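Local coordinates for packaging protein UL32 (Human herpesvirus 8 type M, PDB 6XF9) that assembles into a zinc-binding pentameric ring required for herpesviral packaging, and probably directs newly made capsids to nuclear replication compartments for cleavage and packaging of viral DNA, at residues D[3-8]-D[222-227]; D[20-25]-D[263-268]; D[24-29]-D[273-278]; D[137-142]-D[406-411]; D[305-310]-D[345-350]. All blocks are in the same frame, centred on the assembly; numbering follows the deposited sequence.

How the contacts relate
Contacts 1 and 5 lie side by side, their centres 14 Å apart, and touch where S223 OG comes 3.4 Å from H305 CD2. Contacts 2 and 3, centres 9 Å apart, start from the same piece of chain and share S24 and L25; L21 CD2 of contact 2 lies 3.6 Å from P277 CB of contact 3. Contact 4 is on the opposite side of the chain's centre from this pair, its centre 34 Å from that of contact 2. Its F137 side chain is about 8 Å from a zinc ion, against about 13 Å for the H305 side chain of contact 5. Contact 5 is nested along the chain within the loop that contact 4 closes.

Contact 1 (D[3-8]-D[222-227]); sequences VPWQLG and PSLLPA
L7 carries most of this contact, and its partners are almost entirely apolar. Its CB lies 3.7 Å from L224 CD2, the two leucine side chains running past each other in opposite directions. With CG anti to the backbone N (chi1 -177°), the L7 branch reaches out over the second segment: CD2 meets P222 CB at 3.8 Å, while CD1 approaches A227 CB at 4.5 Å. The other methyl of L224 is used separately, CD1 meeting W5 CD1 at 4.0 Å as the indole and the leucine cross at about a right angle.

Polar atoms also take part. L7 CD2 packs against a backbone oxygen, S223 O, at 3.4 Å. S223 turns its hydroxyl to its own segment, where OG accepts from L225 N at 3.0 Å and caps the start of helix 225-235. The indole nitrogen, W5 NE1, donates to A303 O.

The contact therefore brings together the beginnings of helices 7-12 and 225-235. W5 also packs on helices 71-83 and 89-106 and makes an edge-to-face pair with F386, while L225 leans on helix 349-357.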
# COMPACT_ATOMS: atom_id res chain seq x y z
N VAL D 3 -51.58 -24.60 -14.57
CA VAL D 3 -50.75 -23.59 -15.23
C VAL D 3 -50.49 -22.44 -14.27
O VAL D 3 -51.44 -21.88 -13.72
CB VAL D 3 -51.43 -23.08 -16.51
CG1 VAL D 3 -50.81 -21.79 -16.96
CG2 VAL D 3 -51.32 -24.09 -17.61
N PRO D 4 -49.23 -22.06 -14.05
CA PRO D 4 -48.92 -20.96 -13.13
C PRO D 4 -49.19 -19.59 -13.75
O PRO D 4 -49.50 -19.46 -14.94
CB PRO D 4 -47.42 -21.15 -12.86
CG PRO D 4 -47.20 -22.62 -13.06
CD PRO D 4 -48.07 -22.95 -14.24
N TRP D 5 -49.02 -18.55 -12.92
CA TRP D 5 -49.18 -17.16 -13.33
C TRP D 5 -50.60 -16.85 -13.78
O TRP D 5 -50.82 -16.18 -14.79
CB TRP D 5 -48.19 -16.79 -14.44
CG TRP D 5 -47.14 -15.86 -13.95
CD1 TRP D 5 -47.04 -14.53 -14.23
CD2 TRP D 5 -46.05 -16.19 -13.08
NE1 TRP D 5 -45.95 -14.00 -13.58
CE2 TRP D 5 -45.32 -14.99 -12.87
CE3 TRP D 5 -45.61 -17.37 -12.47
CZ2 TRP D 5 -44.18 -14.94 -12.06
CZ3 TRP D 5 -44.48 -17.32 -11.66
CH2 TRP D 5 -43.77 -16.11 -11.47
N GLN D 6 -51.57 -17.30 -13.01
CA GLN D 6 -52.96 -17.07 -13.37
C GLN D 6 -53.63 -16.18 -12.35
O GLN D 6 -53.71 -16.55 -11.17
CB GLN D 6 -53.73 -18.38 -13.52
CG GLN D 6 -53.18 -19.19 -14.64
CD GLN D 6 -54.21 -20.04 -15.31
OE1 GLN D 6 -54.91 -19.57 -16.22
NE2 GLN D 6 -54.29 -21.31 -14.91
N LEU D 7 -54.11 -15.03 -12.81
CA LEU D 7 -54.81 -14.13 -11.91
C LEU D 7 -55.86 -14.87 -11.09
O LEU D 7 -55.93 -14.70 -9.86
CB LEU D 7 -55.44 -13.02 -12.75
CG LEU D 7 -56.19 -11.90 -12.06
CD1 LEU D 7 -55.48 -11.46 -10.79
CD2 LEU D 7 -56.29 -10.74 -13.06
N GLY D 8 -56.61 -15.78 -11.73
CA GLY D 8 -57.59 -16.56 -11.00
C GLY D 8 -57.01 -17.32 -9.82
O GLY D 8 -57.64 -17.43 -8.77
N PRO D 222 -54.65 -13.36 -18.09
CA PRO D 222 -54.98 -12.02 -17.57
C PRO D 222 -53.77 -11.27 -17.01
O PRO D 222 -52.89 -11.84 -16.36
CB PRO D 222 -56.00 -12.31 -16.46
CG PRO D 222 -56.54 -13.67 -16.76
CD PRO D 222 -55.43 -14.42 -17.42
N SER D 223 -53.77 -9.96 -17.24
CA SER D 223 -52.73 -9.09 -16.70
C SER D 223 -52.84 -9.04 -15.19
O SER D 223 -53.93 -8.90 -14.64
CB SER D 223 -52.87 -7.69 -17.27
OG SER D 223 -52.35 -6.73 -16.37
N LEU D 224 -51.69 -9.12 -14.52
CA LEU D 224 -51.66 -9.02 -13.07
C LEU D 224 -51.54 -7.58 -12.59
O LEU D 224 -51.50 -7.36 -11.37
CB LEU D 224 -50.52 -9.86 -12.49
CG LEU D 224 -50.51 -11.33 -12.91
CD1 LEU D 224 -49.43 -12.11 -12.20
CD2 LEU D 224 -51.86 -11.95 -12.65
N LEU D 225 -51.46 -6.62 -13.50
CA LEU D 225 -51.35 -5.22 -13.09
C LEU D 225 -52.40 -4.76 -12.09
O LEU D 225 -52.02 -4.09 -11.10
CB LEU D 225 -51.40 -4.31 -14.32
CG LEU D 225 -50.03 -4.01 -14.88
CD1 LEU D 225 -50.15 -3.02 -16.02
CD2 LEU D 225 -49.23 -3.45 -13.73
N PRO D 226 -53.70 -5.08 -12.23
CA PRO D 226 -54.66 -4.62 -11.22
C PRO D 226 -54.31 -5.11 -9.82
O PRO D 226 -54.40 -4.33 -8.86
CB PRO D 226 -55.99 -5.18 -11.73
CG PRO D 226 -55.79 -5.32 -13.20
CD PRO D 226 -54.39 -5.79 -13.33
N ALA D 227 -53.91 -6.38 -9.68
CA ALA D 227 -53.55 -6.90 -8.37
C ALA D 227 -52.39 -6.12 -7.78
O ALA D 227 -52.38 -5.80 -6.58
CB ALA D 227 -53.19 -8.38 -8.47

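Contact 2 (D[20-25]-D[263-268])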
# COMPACT_ATOMS: atom_id res chain seq x y z
N LEU D 20 -50.20 -13.71 3.96
CA LEU D 20 -48.82 -13.46 3.52
C LEU D 20 -48.54 -11.96 3.38
O LEU D 20 -47.48 -11.48 3.81
CB LEU D 20 -48.53 -14.16 2.19
CG LEU D 20 -47.17 -13.91 1.55
CD1 LEU D 20 -46.09 -14.40 2.47
CD2 LEU D 20 -47.06 -14.58 0.21
N LEU D 21 -49.45 -11.20 2.75
CA LEU D 21 -49.23 -9.76 2.61
C LEU D 21 -49.16 -9.07 3.97
O LEU D 21 -48.32 -8.19 4.18
CB LEU D 21 -50.33 -9.13 1.76
CG LEU D 21 -50.40 -9.39 0.27
CD1 LEU D 21 -51.69 -8.81 -0.31
CD2 LEU D 21 -49.20 -8.78 -0.41
N ALA D 22 -50.03 -9.45 4.91
CA ALA D 22 -49.99 -8.82 6.22
C ALA D 22 -48.67 -9.08 6.91
O ALA D 22 -48.09 -8.18 7.53
CB ALA D 22 -51.16 -9.30 7.08
N ALA D 23 -48.17 -10.32 6.83
CA ALA D 23 -46.87 -10.67 7.40
C ALA D 23 -45.68 -10.11 6.61
O ALA D 23 -44.53 -10.38 6.97
CB ALA D 23 -46.74 -12.19 7.51
N SER D 24 -45.93 -9.36 5.53
CA SER D 24 -44.87 -8.85 4.66
C SER D 24 -44.74 -7.32 4.71
O SER D 24 -44.04 -6.74 3.87
CB SER D 24 -45.12 -9.32 3.23
OG SER D 24 -45.01 -10.73 3.17
N LEU D 25 -45.38 -6.67 5.67
CA LEU D 25 -45.20 -5.26 5.90
C LEU D 25 -44.18 -5.08 7.02
O LEU D 25 -43.98 -5.98 7.85
CB LEU D 25 -46.52 -4.60 6.30
CG LEU D 25 -47.67 -4.62 5.30
CD1 LEU D 25 -49.01 -4.33 6.01
CD2 LEU D 25 -47.46 -3.68 4.15
N PRO D 263 -61.31 -3.97 -2.19
CA PRO D 263 -59.90 -3.92 -1.77
C PRO D 263 -59.33 -5.29 -1.44
O PRO D 263 -59.73 -5.87 -0.41
CB PRO D 263 -59.93 -3.04 -0.51
CG PRO D 263 -61.30 -3.26 0.05
CD PRO D 263 -62.23 -3.69 -1.07
N PHE D 264 -58.43 -5.80 -2.29
CA PHE D 264 -57.90 -7.15 -2.11
C PHE D 264 -57.32 -7.32 -0.72
O PHE D 264 -57.48 -8.37 -0.09
CB PHE D 264 -56.81 -7.44 -3.16
CG PHE D 264 -56.22 -8.84 -3.10
CD1 PHE D 264 -55.24 -9.17 -2.17
CD2 PHE D 264 -56.61 -9.81 -4.00
CE1 PHE D 264 -54.70 -10.46 -2.12
CE2 PHE D 264 -56.06 -11.10 -3.96
CZ PHE D 264 -55.11 -11.42 -3.02
N PHE D 265 -56.67 -6.27 -0.22
CA PHE D 265 -55.88 -6.40 0.99
C PHE D 265 -56.08 -5.20 1.91
O PHE D 265 -55.96 -4.05 1.46
CB PHE D 265 -54.41 -6.53 0.58
CG PHE D 265 -53.44 -6.42 1.69
CD1 PHE D 265 -53.47 -7.31 2.75
CD2 PHE D 265 -52.44 -5.46 1.65
CE1 PHE D 265 -52.55 -7.23 3.77
CE2 PHE D 265 -51.51 -5.37 2.66
CZ PHE D 265 -51.56 -6.26 3.73
N SER D 266 -56.35 -5.48 3.19
CA SER D 266 -56.47 -4.47 4.23
C SER D 266 -55.34 -4.66 5.23
O SER D 266 -55.27 -5.71 5.90
CB SER D 266 -57.83 -4.57 4.94
OG SER D 266 -57.99 -5.84 5.55
N PRO D 267 -54.45 -3.68 5.41
CA PRO D 267 -53.29 -3.87 6.30
C PRO D 267 -53.67 -3.69 7.75
O PRO D 267 -54.50 -2.83 8.10
CB PRO D 267 -52.31 -2.77 5.85
CG PRO D 267 -53.17 -1.72 5.25
CD PRO D 267 -54.36 -2.43 4.63
N PRO D 268 -53.01 -4.43 8.64
CA PRO D 268 -53.23 -4.23 10.08
C PRO D 268 -52.71 -2.87 10.56
O PRO D 268 -51.90 -2.20 9.91
CB PRO D 268 -52.44 -5.37 10.73
CG PRO D 268 -51.44 -5.80 9.69
CD PRO D 268 -52.07 -5.53 8.35
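The C-terminal end of helix 14-22, with the type I turn from A22 to L25 that follows it, packs L21, A22 and L25 around F265 of the proline-rich loop 263-268. The F265 ring is the centrepiece. L21 CB sits over one face, 3.6 Å from the ring centroid and 16° off its normal, a CH-pi contact; the backbone N of P267 lies over the opposite face. L25 arrives differently, its CD1 at the ring edge, near the plane and 3.9 Å from F265 CZ.

The L21 side chain has CG anti to its carbonyl carbon (chi1 -71°), and its CD1 packs on the root of the same ring, 3.6 Å from F265 CG, and also meets a second aromatic, F264 CE1, at 3.9 Å. The same L25 CD1 that meets the ring edge also packs on P267 CB at 3.7 Å. A22 CB touches both F265 CE1 and P268 CD, each at 4.1 Å. No hydrogen bond joins the segments. At the helix end S24 N donates to L21 O at 3.0 Å and S24 OG to L20 O at 2.7 Å.

Helix 225-235 lies beside both segments, I231 touching L21 and F264 while S235 touches L25 and F265. Helix 89-106 contributes W89, which packs on L21, and M93, which packs on both L21 and F264.

Contact 3 (D[24-29]-D[273-278]); sequences SLLPEH and TSQGPC
L26, L25 and S24 bury the most surface of this contact, and each meets a different part of the 273-278 loop. L26 CD1 touches two side chains, 3.1 Å from Q275 OE1 and 3.6 Å from C278 SG. Its CG is anti to the carbonyl carbon (chi1 -75°), which brings CD1 to the oxygen end of the Q275 amide. That amide is held by other partners: NE2 donates to D272 OD2, and OE1 accepts from L286 N.

L25 uses its CD2 methyl against the backbone, where it lies 3.1 Å from G276 O and 3.5 Å from P277 N. This is close packing of a methyl on a peptide group, with P277 CD more loosely apposed.

S24 takes part mainly through its carbonyl. P277 CA makes a CA-H...O contact to S24 O at 3.1 Å, and the side chains meet at S24 CB and P277 CB, 4.0 Å apart.

Across the segments themselves no hydrogen bond forms; L26 instead pairs through its backbone with D272 in the short, weakly bonded antiparallel pair of strands 26-27 and 271-272. The loop leaving that pair folds back over residues 24-26 and bends in an inverse gamma turn centred on P277.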
# COMPACT_ATOMS: atom_id res chain seq x y z
N SER D 24 -45.93 -9.36 5.53
CA SER D 24 -44.87 -8.85 4.66
C SER D 24 -44.74 -7.32 4.71
O SER D 24 -44.04 -6.74 3.87
CB SER D 24 -45.12 -9.32 3.23
OG SER D 24 -45.01 -10.73 3.17
N LEU D 25 -45.38 -6.67 5.67
CA LEU D 25 -45.20 -5.26 5.90
C LEU D 25 -44.18 -5.08 7.02
O LEU D 25 -43.98 -5.98 7.85
CB LEU D 25 -46.52 -4.60 6.30
CG LEU D 25 -47.67 -4.62 5.30
CD1 LEU D 25 -49.01 -4.33 6.01
CD2 LEU D 25 -47.46 -3.68 4.15
N LEU D 26 -43.52 -3.94 7.03
CA LEU D 26 -42.54 -3.65 8.07
C LEU D 26 -43.21 -3.10 9.34
O LEU D 26 -44.32 -2.58 9.28
CB LEU D 26 -41.52 -2.65 7.54
CG LEU D 26 -40.51 -3.25 6.58
CD1 LEU D 26 -39.77 -2.14 5.91
CD2 LEU D 26 -39.55 -4.11 7.37
N PRO D 27 -42.55 -3.21 10.50
CA PRO D 27 -43.12 -2.64 11.74
C PRO D 27 -43.24 -1.12 11.68
O PRO D 27 -42.37 -0.43 11.14
CB PRO D 27 -42.11 -3.07 12.82
CG PRO D 27 -41.42 -4.25 12.27
CD PRO D 27 -41.37 -4.06 10.78
N GLU D 28 -44.33 -0.59 12.27
CA GLU D 28 -44.62 0.84 12.17
C GLU D 28 -43.57 1.67 12.90
O GLU D 28 -43.02 2.63 12.34
CB GLU D 28 -46.02 1.14 12.72
N HIS D 29 -43.27 1.30 14.14
CA HIS D 29 -42.31 2.02 14.98
C HIS D 29 -41.39 0.95 15.55
O HIS D 29 -41.52 0.55 16.72
CB HIS D 29 -43.01 2.85 16.05
CG HIS D 29 -44.02 3.83 15.50
ND1 HIS D 29 -43.67 4.94 14.76
CD2 HIS D 29 -45.37 3.86 15.61
CE1 HIS D 29 -44.76 5.61 14.43
NE2 HIS D 29 -45.80 4.98 14.93
N THR D 273 -47.54 1.21 6.77
CA THR D 273 -48.35 1.26 5.56
C THR D 273 -47.84 2.27 4.51
O THR D 273 -48.63 2.65 3.64
CB THR D 273 -49.80 1.57 5.92
OG1 THR D 273 -49.90 2.90 6.47
CG2 THR D 273 -50.29 0.57 6.96
N SER D 274 -46.58 2.70 4.55
CA SER D 274 -46.02 3.52 3.48
C SER D 274 -45.02 2.77 2.61
O SER D 274 -44.60 3.30 1.57
CB SER D 274 -45.35 4.78 4.04
OG SER D 274 -44.19 4.40 4.75
N GLN D 275 -44.65 1.55 3.00
CA GLN D 275 -43.62 0.77 2.34
C GLN D 275 -44.16 -0.52 1.74
O GLN D 275 -43.37 -1.30 1.20
CB GLN D 275 -42.51 0.41 3.34
CG GLN D 275 -41.53 1.52 3.66
CD GLN D 275 -40.45 1.06 4.61
OE1 GLN D 275 -39.46 0.46 4.19
NE2 GLN D 275 -40.63 1.33 5.88
N GLY D 276 -45.46 -0.79 1.85
CA GLY D 276 -46.06 -1.91 1.18
C GLY D 276 -45.53 -3.25 1.65
O GLY D 276 -44.75 -3.33 2.60
N PRO D 277 -45.97 -4.33 1.00
CA PRO D 277 -45.50 -5.67 1.37
C PRO D 277 -44.08 -5.89 0.86
O PRO D 277 -43.79 -6.88 0.18
CB PRO D 277 -46.52 -6.59 0.70
CG PRO D 277 -46.96 -5.82 -0.51
CD PRO D 277 -46.81 -4.35 -0.21
N CYS D 278 -43.20 -4.93 1.17
CA CYS D 278 -41.87 -4.89 0.59
C CYS D 278 -40.98 -6.03 1.05
O CYS D 278 -39.93 -6.24 0.45
CB CYS D 278 -41.20 -3.54 0.91
SG CYS D 278 -41.03 -3.19 2.68

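Contact 4 (D[137-142]-D[406-411])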
# COMPACT_ATOMS: atom_id res chain seq x y z
N PHE D 137 -34.47 -25.48 -6.98
CA PHE D 137 -35.03 -26.46 -7.91
C PHE D 137 -34.15 -26.77 -9.11
O PHE D 137 -34.40 -27.77 -9.79
CB PHE D 137 -36.39 -25.99 -8.44
CG PHE D 137 -36.35 -24.64 -9.08
CD1 PHE D 137 -35.88 -24.48 -10.38
CD2 PHE D 137 -36.78 -23.51 -8.38
CE1 PHE D 137 -35.84 -23.24 -10.99
CE2 PHE D 137 -36.74 -22.25 -8.97
CZ PHE D 137 -36.27 -22.12 -10.28
N LYS D 138 -33.15 -25.93 -9.40
CA LYS D 138 -32.27 -26.18 -10.54
C LYS D 138 -31.57 -27.51 -10.35
O LYS D 138 -31.22 -27.89 -9.23
CB LYS D 138 -31.23 -25.05 -10.67
CG LYS D 138 -31.73 -23.80 -11.39
CD LYS D 138 -30.67 -22.71 -11.34
CE LYS D 138 -29.54 -23.01 -12.32
NZ LYS D 138 -28.57 -21.89 -12.50
N THR D 139 -31.42 -28.28 -11.44
CA THR D 139 -30.67 -29.52 -11.34
C THR D 139 -29.19 -29.17 -11.46
O THR D 139 -28.75 -28.64 -12.48
CB THR D 139 -31.08 -30.52 -12.41
OG1 THR D 139 -30.63 -30.05 -13.66
CG2 THR D 139 -32.62 -30.60 -12.46
N THR D 140 -28.43 -29.45 -10.41
CA THR D 140 -27.02 -29.10 -10.33
C THR D 140 -26.19 -30.36 -10.05
O THR D 140 -26.62 -31.24 -9.29
CB THR D 140 -26.76 -28.05 -9.22
OG1 THR D 140 -27.03 -28.63 -7.93
CG2 THR D 140 -27.64 -26.80 -9.40
N ALA D 141 -25.02 -30.43 -10.67
CA ALA D 141 -24.13 -31.56 -10.44
C ALA D 141 -23.59 -31.52 -9.02
O ALA D 141 -23.37 -30.45 -8.44
CB ALA D 141 -22.98 -31.55 -11.45
N ALA D 142 -23.36 -32.71 -8.45
CA ALA D 142 -22.93 -32.77 -7.06
C ALA D 142 -21.60 -32.04 -6.87
O ALA D 142 -21.43 -31.29 -5.91
CB ALA D 142 -22.82 -34.23 -6.62
N LEU D 406 -35.32 -29.56 -17.95
CA LEU D 406 -35.45 -28.17 -18.34
C LEU D 406 -35.05 -27.20 -17.24
O LEU D 406 -35.19 -25.98 -17.42
CB LEU D 406 -36.88 -27.85 -18.79
CG LEU D 406 -37.38 -28.21 -20.18
CD1 LEU D 406 -38.89 -28.23 -20.11
CD2 LEU D 406 -36.93 -27.24 -21.21
N LEU D 407 -34.58 -27.70 -16.09
CA LEU D 407 -34.33 -26.84 -14.95
C LEU D 407 -32.85 -26.71 -14.63
O LEU D 407 -32.50 -26.18 -13.58
CB LEU D 407 -35.08 -27.35 -13.72
CG LEU D 407 -36.60 -27.38 -13.89
CD1 LEU D 407 -37.30 -27.80 -12.63
CD2 LEU D 407 -37.12 -26.03 -14.38
N ASP D 408 -32.01 -27.15 -15.56
CA ASP D 408 -30.57 -27.00 -15.44
C ASP D 408 -30.13 -25.52 -15.51
O ASP D 408 -29.21 -25.11 -14.80
CB ASP D 408 -29.86 -27.81 -16.51
CG ASP D 408 -30.15 -29.30 -16.41
OD1 ASP D 408 -30.91 -29.69 -15.51
OD2 ASP D 408 -29.63 -30.07 -17.25
N ALA D 409 -30.79 -24.75 -16.38
CA ALA D 409 -30.40 -23.36 -16.63
C ALA D 409 -31.46 -22.66 -17.46
O ALA D 409 -32.06 -23.24 -18.36
CB ALA D 409 -29.06 -23.26 -17.35
N ASN D 410 -31.64 -21.37 -17.18
CA ASN D 410 -32.46 -20.49 -17.99
C ASN D 410 -31.69 -20.22 -19.26
O ASN D 410 -30.55 -19.75 -19.20
CB ASN D 410 -32.76 -19.22 -17.19
CG ASN D 410 -33.41 -18.10 -18.01
OD1 ASN D 410 -33.04 -17.86 -19.16
ND2 ASN D 410 -34.37 -17.40 -17.41
N THR D 411 -32.24 -20.60 -20.42
CA THR D 411 -31.44 -20.49 -21.63
C THR D 411 -31.34 -19.06 -22.16
O THR D 411 -30.63 -18.84 -23.14
CB THR D 411 -31.97 -21.40 -22.75
OG1 THR D 411 -33.25 -20.91 -23.20
CG2 THR D 411 -32.12 -22.81 -22.23
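The F137 ring and the L407 side chain meet obliquely, CD1 of the phenylalanine lying 4.3 Å from CD1 of the leucine. The other flat group, the D408 carboxylate, lies against T139, but the modelled approach of its OD1 to the threonine hydroxyl is too close for any bond to be assigned with confidence.

More secure is the backbone link. T139 N donates to L407 O at 3.2 Å, reaching the oxygen from well above the carbonyl plane (62° out of it). The same oxygen receives a CA-H...O contact from K138 CA at 3.0 Å, so two neighbouring residues of one loop converge on a single carbonyl of the other. L407 itself, the residue with the most surface buried here, packs its CB against F137 O at 4.0 Å.

The K138 chain is bent at chi3 (75°). Its CE passes 3.3 Å from D408 O, and NZ goes on to a salt bridge with D414 OD1. The other oxygen of that carboxylate, D414 OD2, accepts from N410 N, so D414, from the same loop as 406-411, ties K138 to that loop while bonding N410 within it.

The contact joins the loop between helices 124-133 and 145-164 to the loop between helices 391-402 and 416-430. The F137 side chain is about 8 Å from a zinc ion whose ligands include H130 and C136. Helix 71-83 covers F137 and L407 through C79, and T140 packs on N325 of a neighbouring subunit.

Contact 5 (D[305-310]-D[345-350]); sequences HPEAPK and YVSDPL
The imidazole of H305 donates from NE2 to D348 OD2 at 2.7 Å, a His-carboxylate hydrogen bond. The acceptor lies close to the ring plane, but the carboxylate is turned 46° against the ring, so that OD2 is met from above its own plane. A second carboxylate, that of E307, grips three donors of the other segment: OE1 accepts from S347 N at 3.3 Å, and OE2 from S347 OG at 3.2 Å and D348 N at 3.3 Å. The hydroxyl uses the syn lone pair of OE2, whereas both backbone N-H groups approach from above the carboxylate plane.

Two helix starts are thus tied together. E307 and D348 are the N-cap residues of helices 308-321 and 349-357, and H305 opens the type I turn that leads into the first. D348, with CG anti to its backbone N (chi1 -173°), turns its carboxylate to the histidine, while OD1 accepts from L350 N at 2.7 Å as a capping bond. The N-H groups of S347, D348 and L350 would probably favour negative charge on the two carboxylates.

Behind this shell, E307 N donates to H305 ND1 at 3.2 Å, nearly straight (173°) and in the ring plane. With both ring nitrogens engaged, the imidazole's rotation is fixed, consistent with a neutral ring protonated on NE2. Farther out, L351 packs on H305, E307 and V346, while L225 touches H305 and L350.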
# COMPACT_ATOMS: atom_id res chain seq x y z
N HIS D 305 -47.37 -8.29 -16.65
CA HIS D 305 -48.11 -7.91 -17.82
C HIS D 305 -47.49 -8.46 -19.10
O HIS D 305 -46.26 -8.37 -19.27
CB HIS D 305 -48.20 -6.39 -17.93
CG HIS D 305 -49.24 -5.92 -18.90
ND1 HIS D 305 -49.12 -6.10 -20.26
CD2 HIS D 305 -50.40 -5.25 -18.71
CE1 HIS D 305 -50.17 -5.57 -20.86
NE2 HIS D 305 -50.95 -5.04 -19.94
N PRO D 306 -48.32 -8.94 -20.03
CA PRO D 306 -47.78 -9.75 -21.14
C PRO D 306 -46.97 -8.98 -22.15
O PRO D 306 -46.19 -9.60 -22.87
CB PRO D 306 -49.05 -10.33 -21.79
CG PRO D 306 -50.08 -10.31 -20.70
CD PRO D 306 -49.79 -9.06 -19.92
N GLU D 307 -47.17 -7.67 -22.31
CA GLU D 307 -46.43 -6.94 -23.33
C GLU D 307 -45.40 -5.97 -22.76
O GLU D 307 -44.82 -5.20 -23.52
CB GLU D 307 -47.40 -6.24 -24.28
CG GLU D 307 -48.63 -5.76 -23.58
CD GLU D 307 -49.74 -5.31 -24.52
OE1 GLU D 307 -49.45 -4.99 -25.69
OE2 GLU D 307 -50.91 -5.28 -24.06
N ALA D 308 -45.12 -6.03 -21.44
CA ALA D 308 -44.11 -5.13 -20.89
C ALA D 308 -42.71 -5.47 -21.41
O ALA D 308 -42.01 -4.55 -21.87
CB ALA D 308 -44.16 -5.16 -19.35
N PRO D 309 -42.26 -6.74 -21.41
CA PRO D 309 -40.91 -7.03 -21.94
C PRO D 309 -40.64 -6.46 -23.32
O PRO D 309 -39.63 -5.77 -23.53
CB PRO D 309 -40.87 -8.56 -21.92
CG PRO D 309 -41.68 -8.92 -20.75
CD PRO D 309 -42.82 -7.93 -20.73
N LYS D 310 -41.53 -6.72 -24.27
CA LYS D 310 -41.28 -6.24 -25.61
C LYS D 310 -41.51 -4.74 -25.71
O LYS D 310 -40.82 -4.06 -26.49
CB LYS D 310 -42.16 -6.99 -26.59
CG LYS D 310 -41.52 -7.15 -27.95
CD LYS D 310 -42.57 -7.31 -29.05
CE LYS D 310 -42.13 -6.59 -30.33
NZ LYS D 310 -41.01 -7.29 -31.05
N TYR D 345 -47.42 0.87 -29.81
CA TYR D 345 -47.23 -0.58 -29.85
C TYR D 345 -47.79 -1.30 -28.64
O TYR D 345 -47.79 -2.53 -28.61
CB TYR D 345 -45.73 -0.90 -29.97
CG TYR D 345 -44.82 0.01 -29.15
CD1 TYR D 345 -44.50 -0.26 -27.82
CD2 TYR D 345 -44.28 1.16 -29.72
CE1 TYR D 345 -43.68 0.60 -27.08
CE2 TYR D 345 -43.47 2.00 -29.01
CZ TYR D 345 -43.16 1.73 -27.69
OH TYR D 345 -42.34 2.61 -27.00
N VAL D 346 -48.25 -0.57 -27.62
CA VAL D 346 -48.84 -1.19 -26.44
C VAL D 346 -50.35 -1.11 -26.60
O VAL D 346 -50.91 -0.01 -26.74
CB VAL D 346 -48.37 -0.49 -25.14
CG1 VAL D 346 -49.02 -1.15 -23.92
CG2 VAL D 346 -46.86 -0.50 -25.03
N SER D 347 -51.02 -2.27 -26.61
CA SER D 347 -52.46 -2.27 -26.77
C SER D 347 -53.14 -1.89 -25.46
O SER D 347 -53.89 -0.91 -25.39
CB SER D 347 -52.95 -3.62 -27.29
OG SER D 347 -53.19 -4.54 -26.24
N ASP D 348 -52.89 -2.67 -24.40
CA ASP D 348 -53.46 -2.41 -23.08
C ASP D 348 -53.14 -0.98 -22.64
O ASP D 348 -51.99 -0.65 -22.32
CB ASP D 348 -52.90 -3.38 -22.03
CG ASP D 348 -53.61 -3.24 -20.69
OD1 ASP D 348 -54.16 -2.15 -20.40
OD2 ASP D 348 -53.55 -4.19 -19.87
N PRO D 349 -54.16 -0.11 -22.55
CA PRO D 349 -53.90 1.27 -22.13
C PRO D 349 -53.49 1.42 -20.67
O PRO D 349 -52.99 2.48 -20.30
CB PRO D 349 -55.23 1.97 -22.42
CG PRO D 349 -56.25 0.89 -22.30
CD PRO D 349 -55.59 -0.37 -22.77
N LEU D 350 -53.74 0.43 -19.80
CA LEU D 350 -53.26 0.56 -18.42
C LEU D 350 -51.74 0.50 -18.37
O LEU D 350 -51.09 1.40 -17.82
CB LEU D 350 -53.87 -0.52 -17.53
CG LEU D 350 -53.47 -0.41 -16.06
CD1 LEU D 350 -53.91 0.91 -15.46
CD2 LEU D 350 -54.01 -1.56 -15.24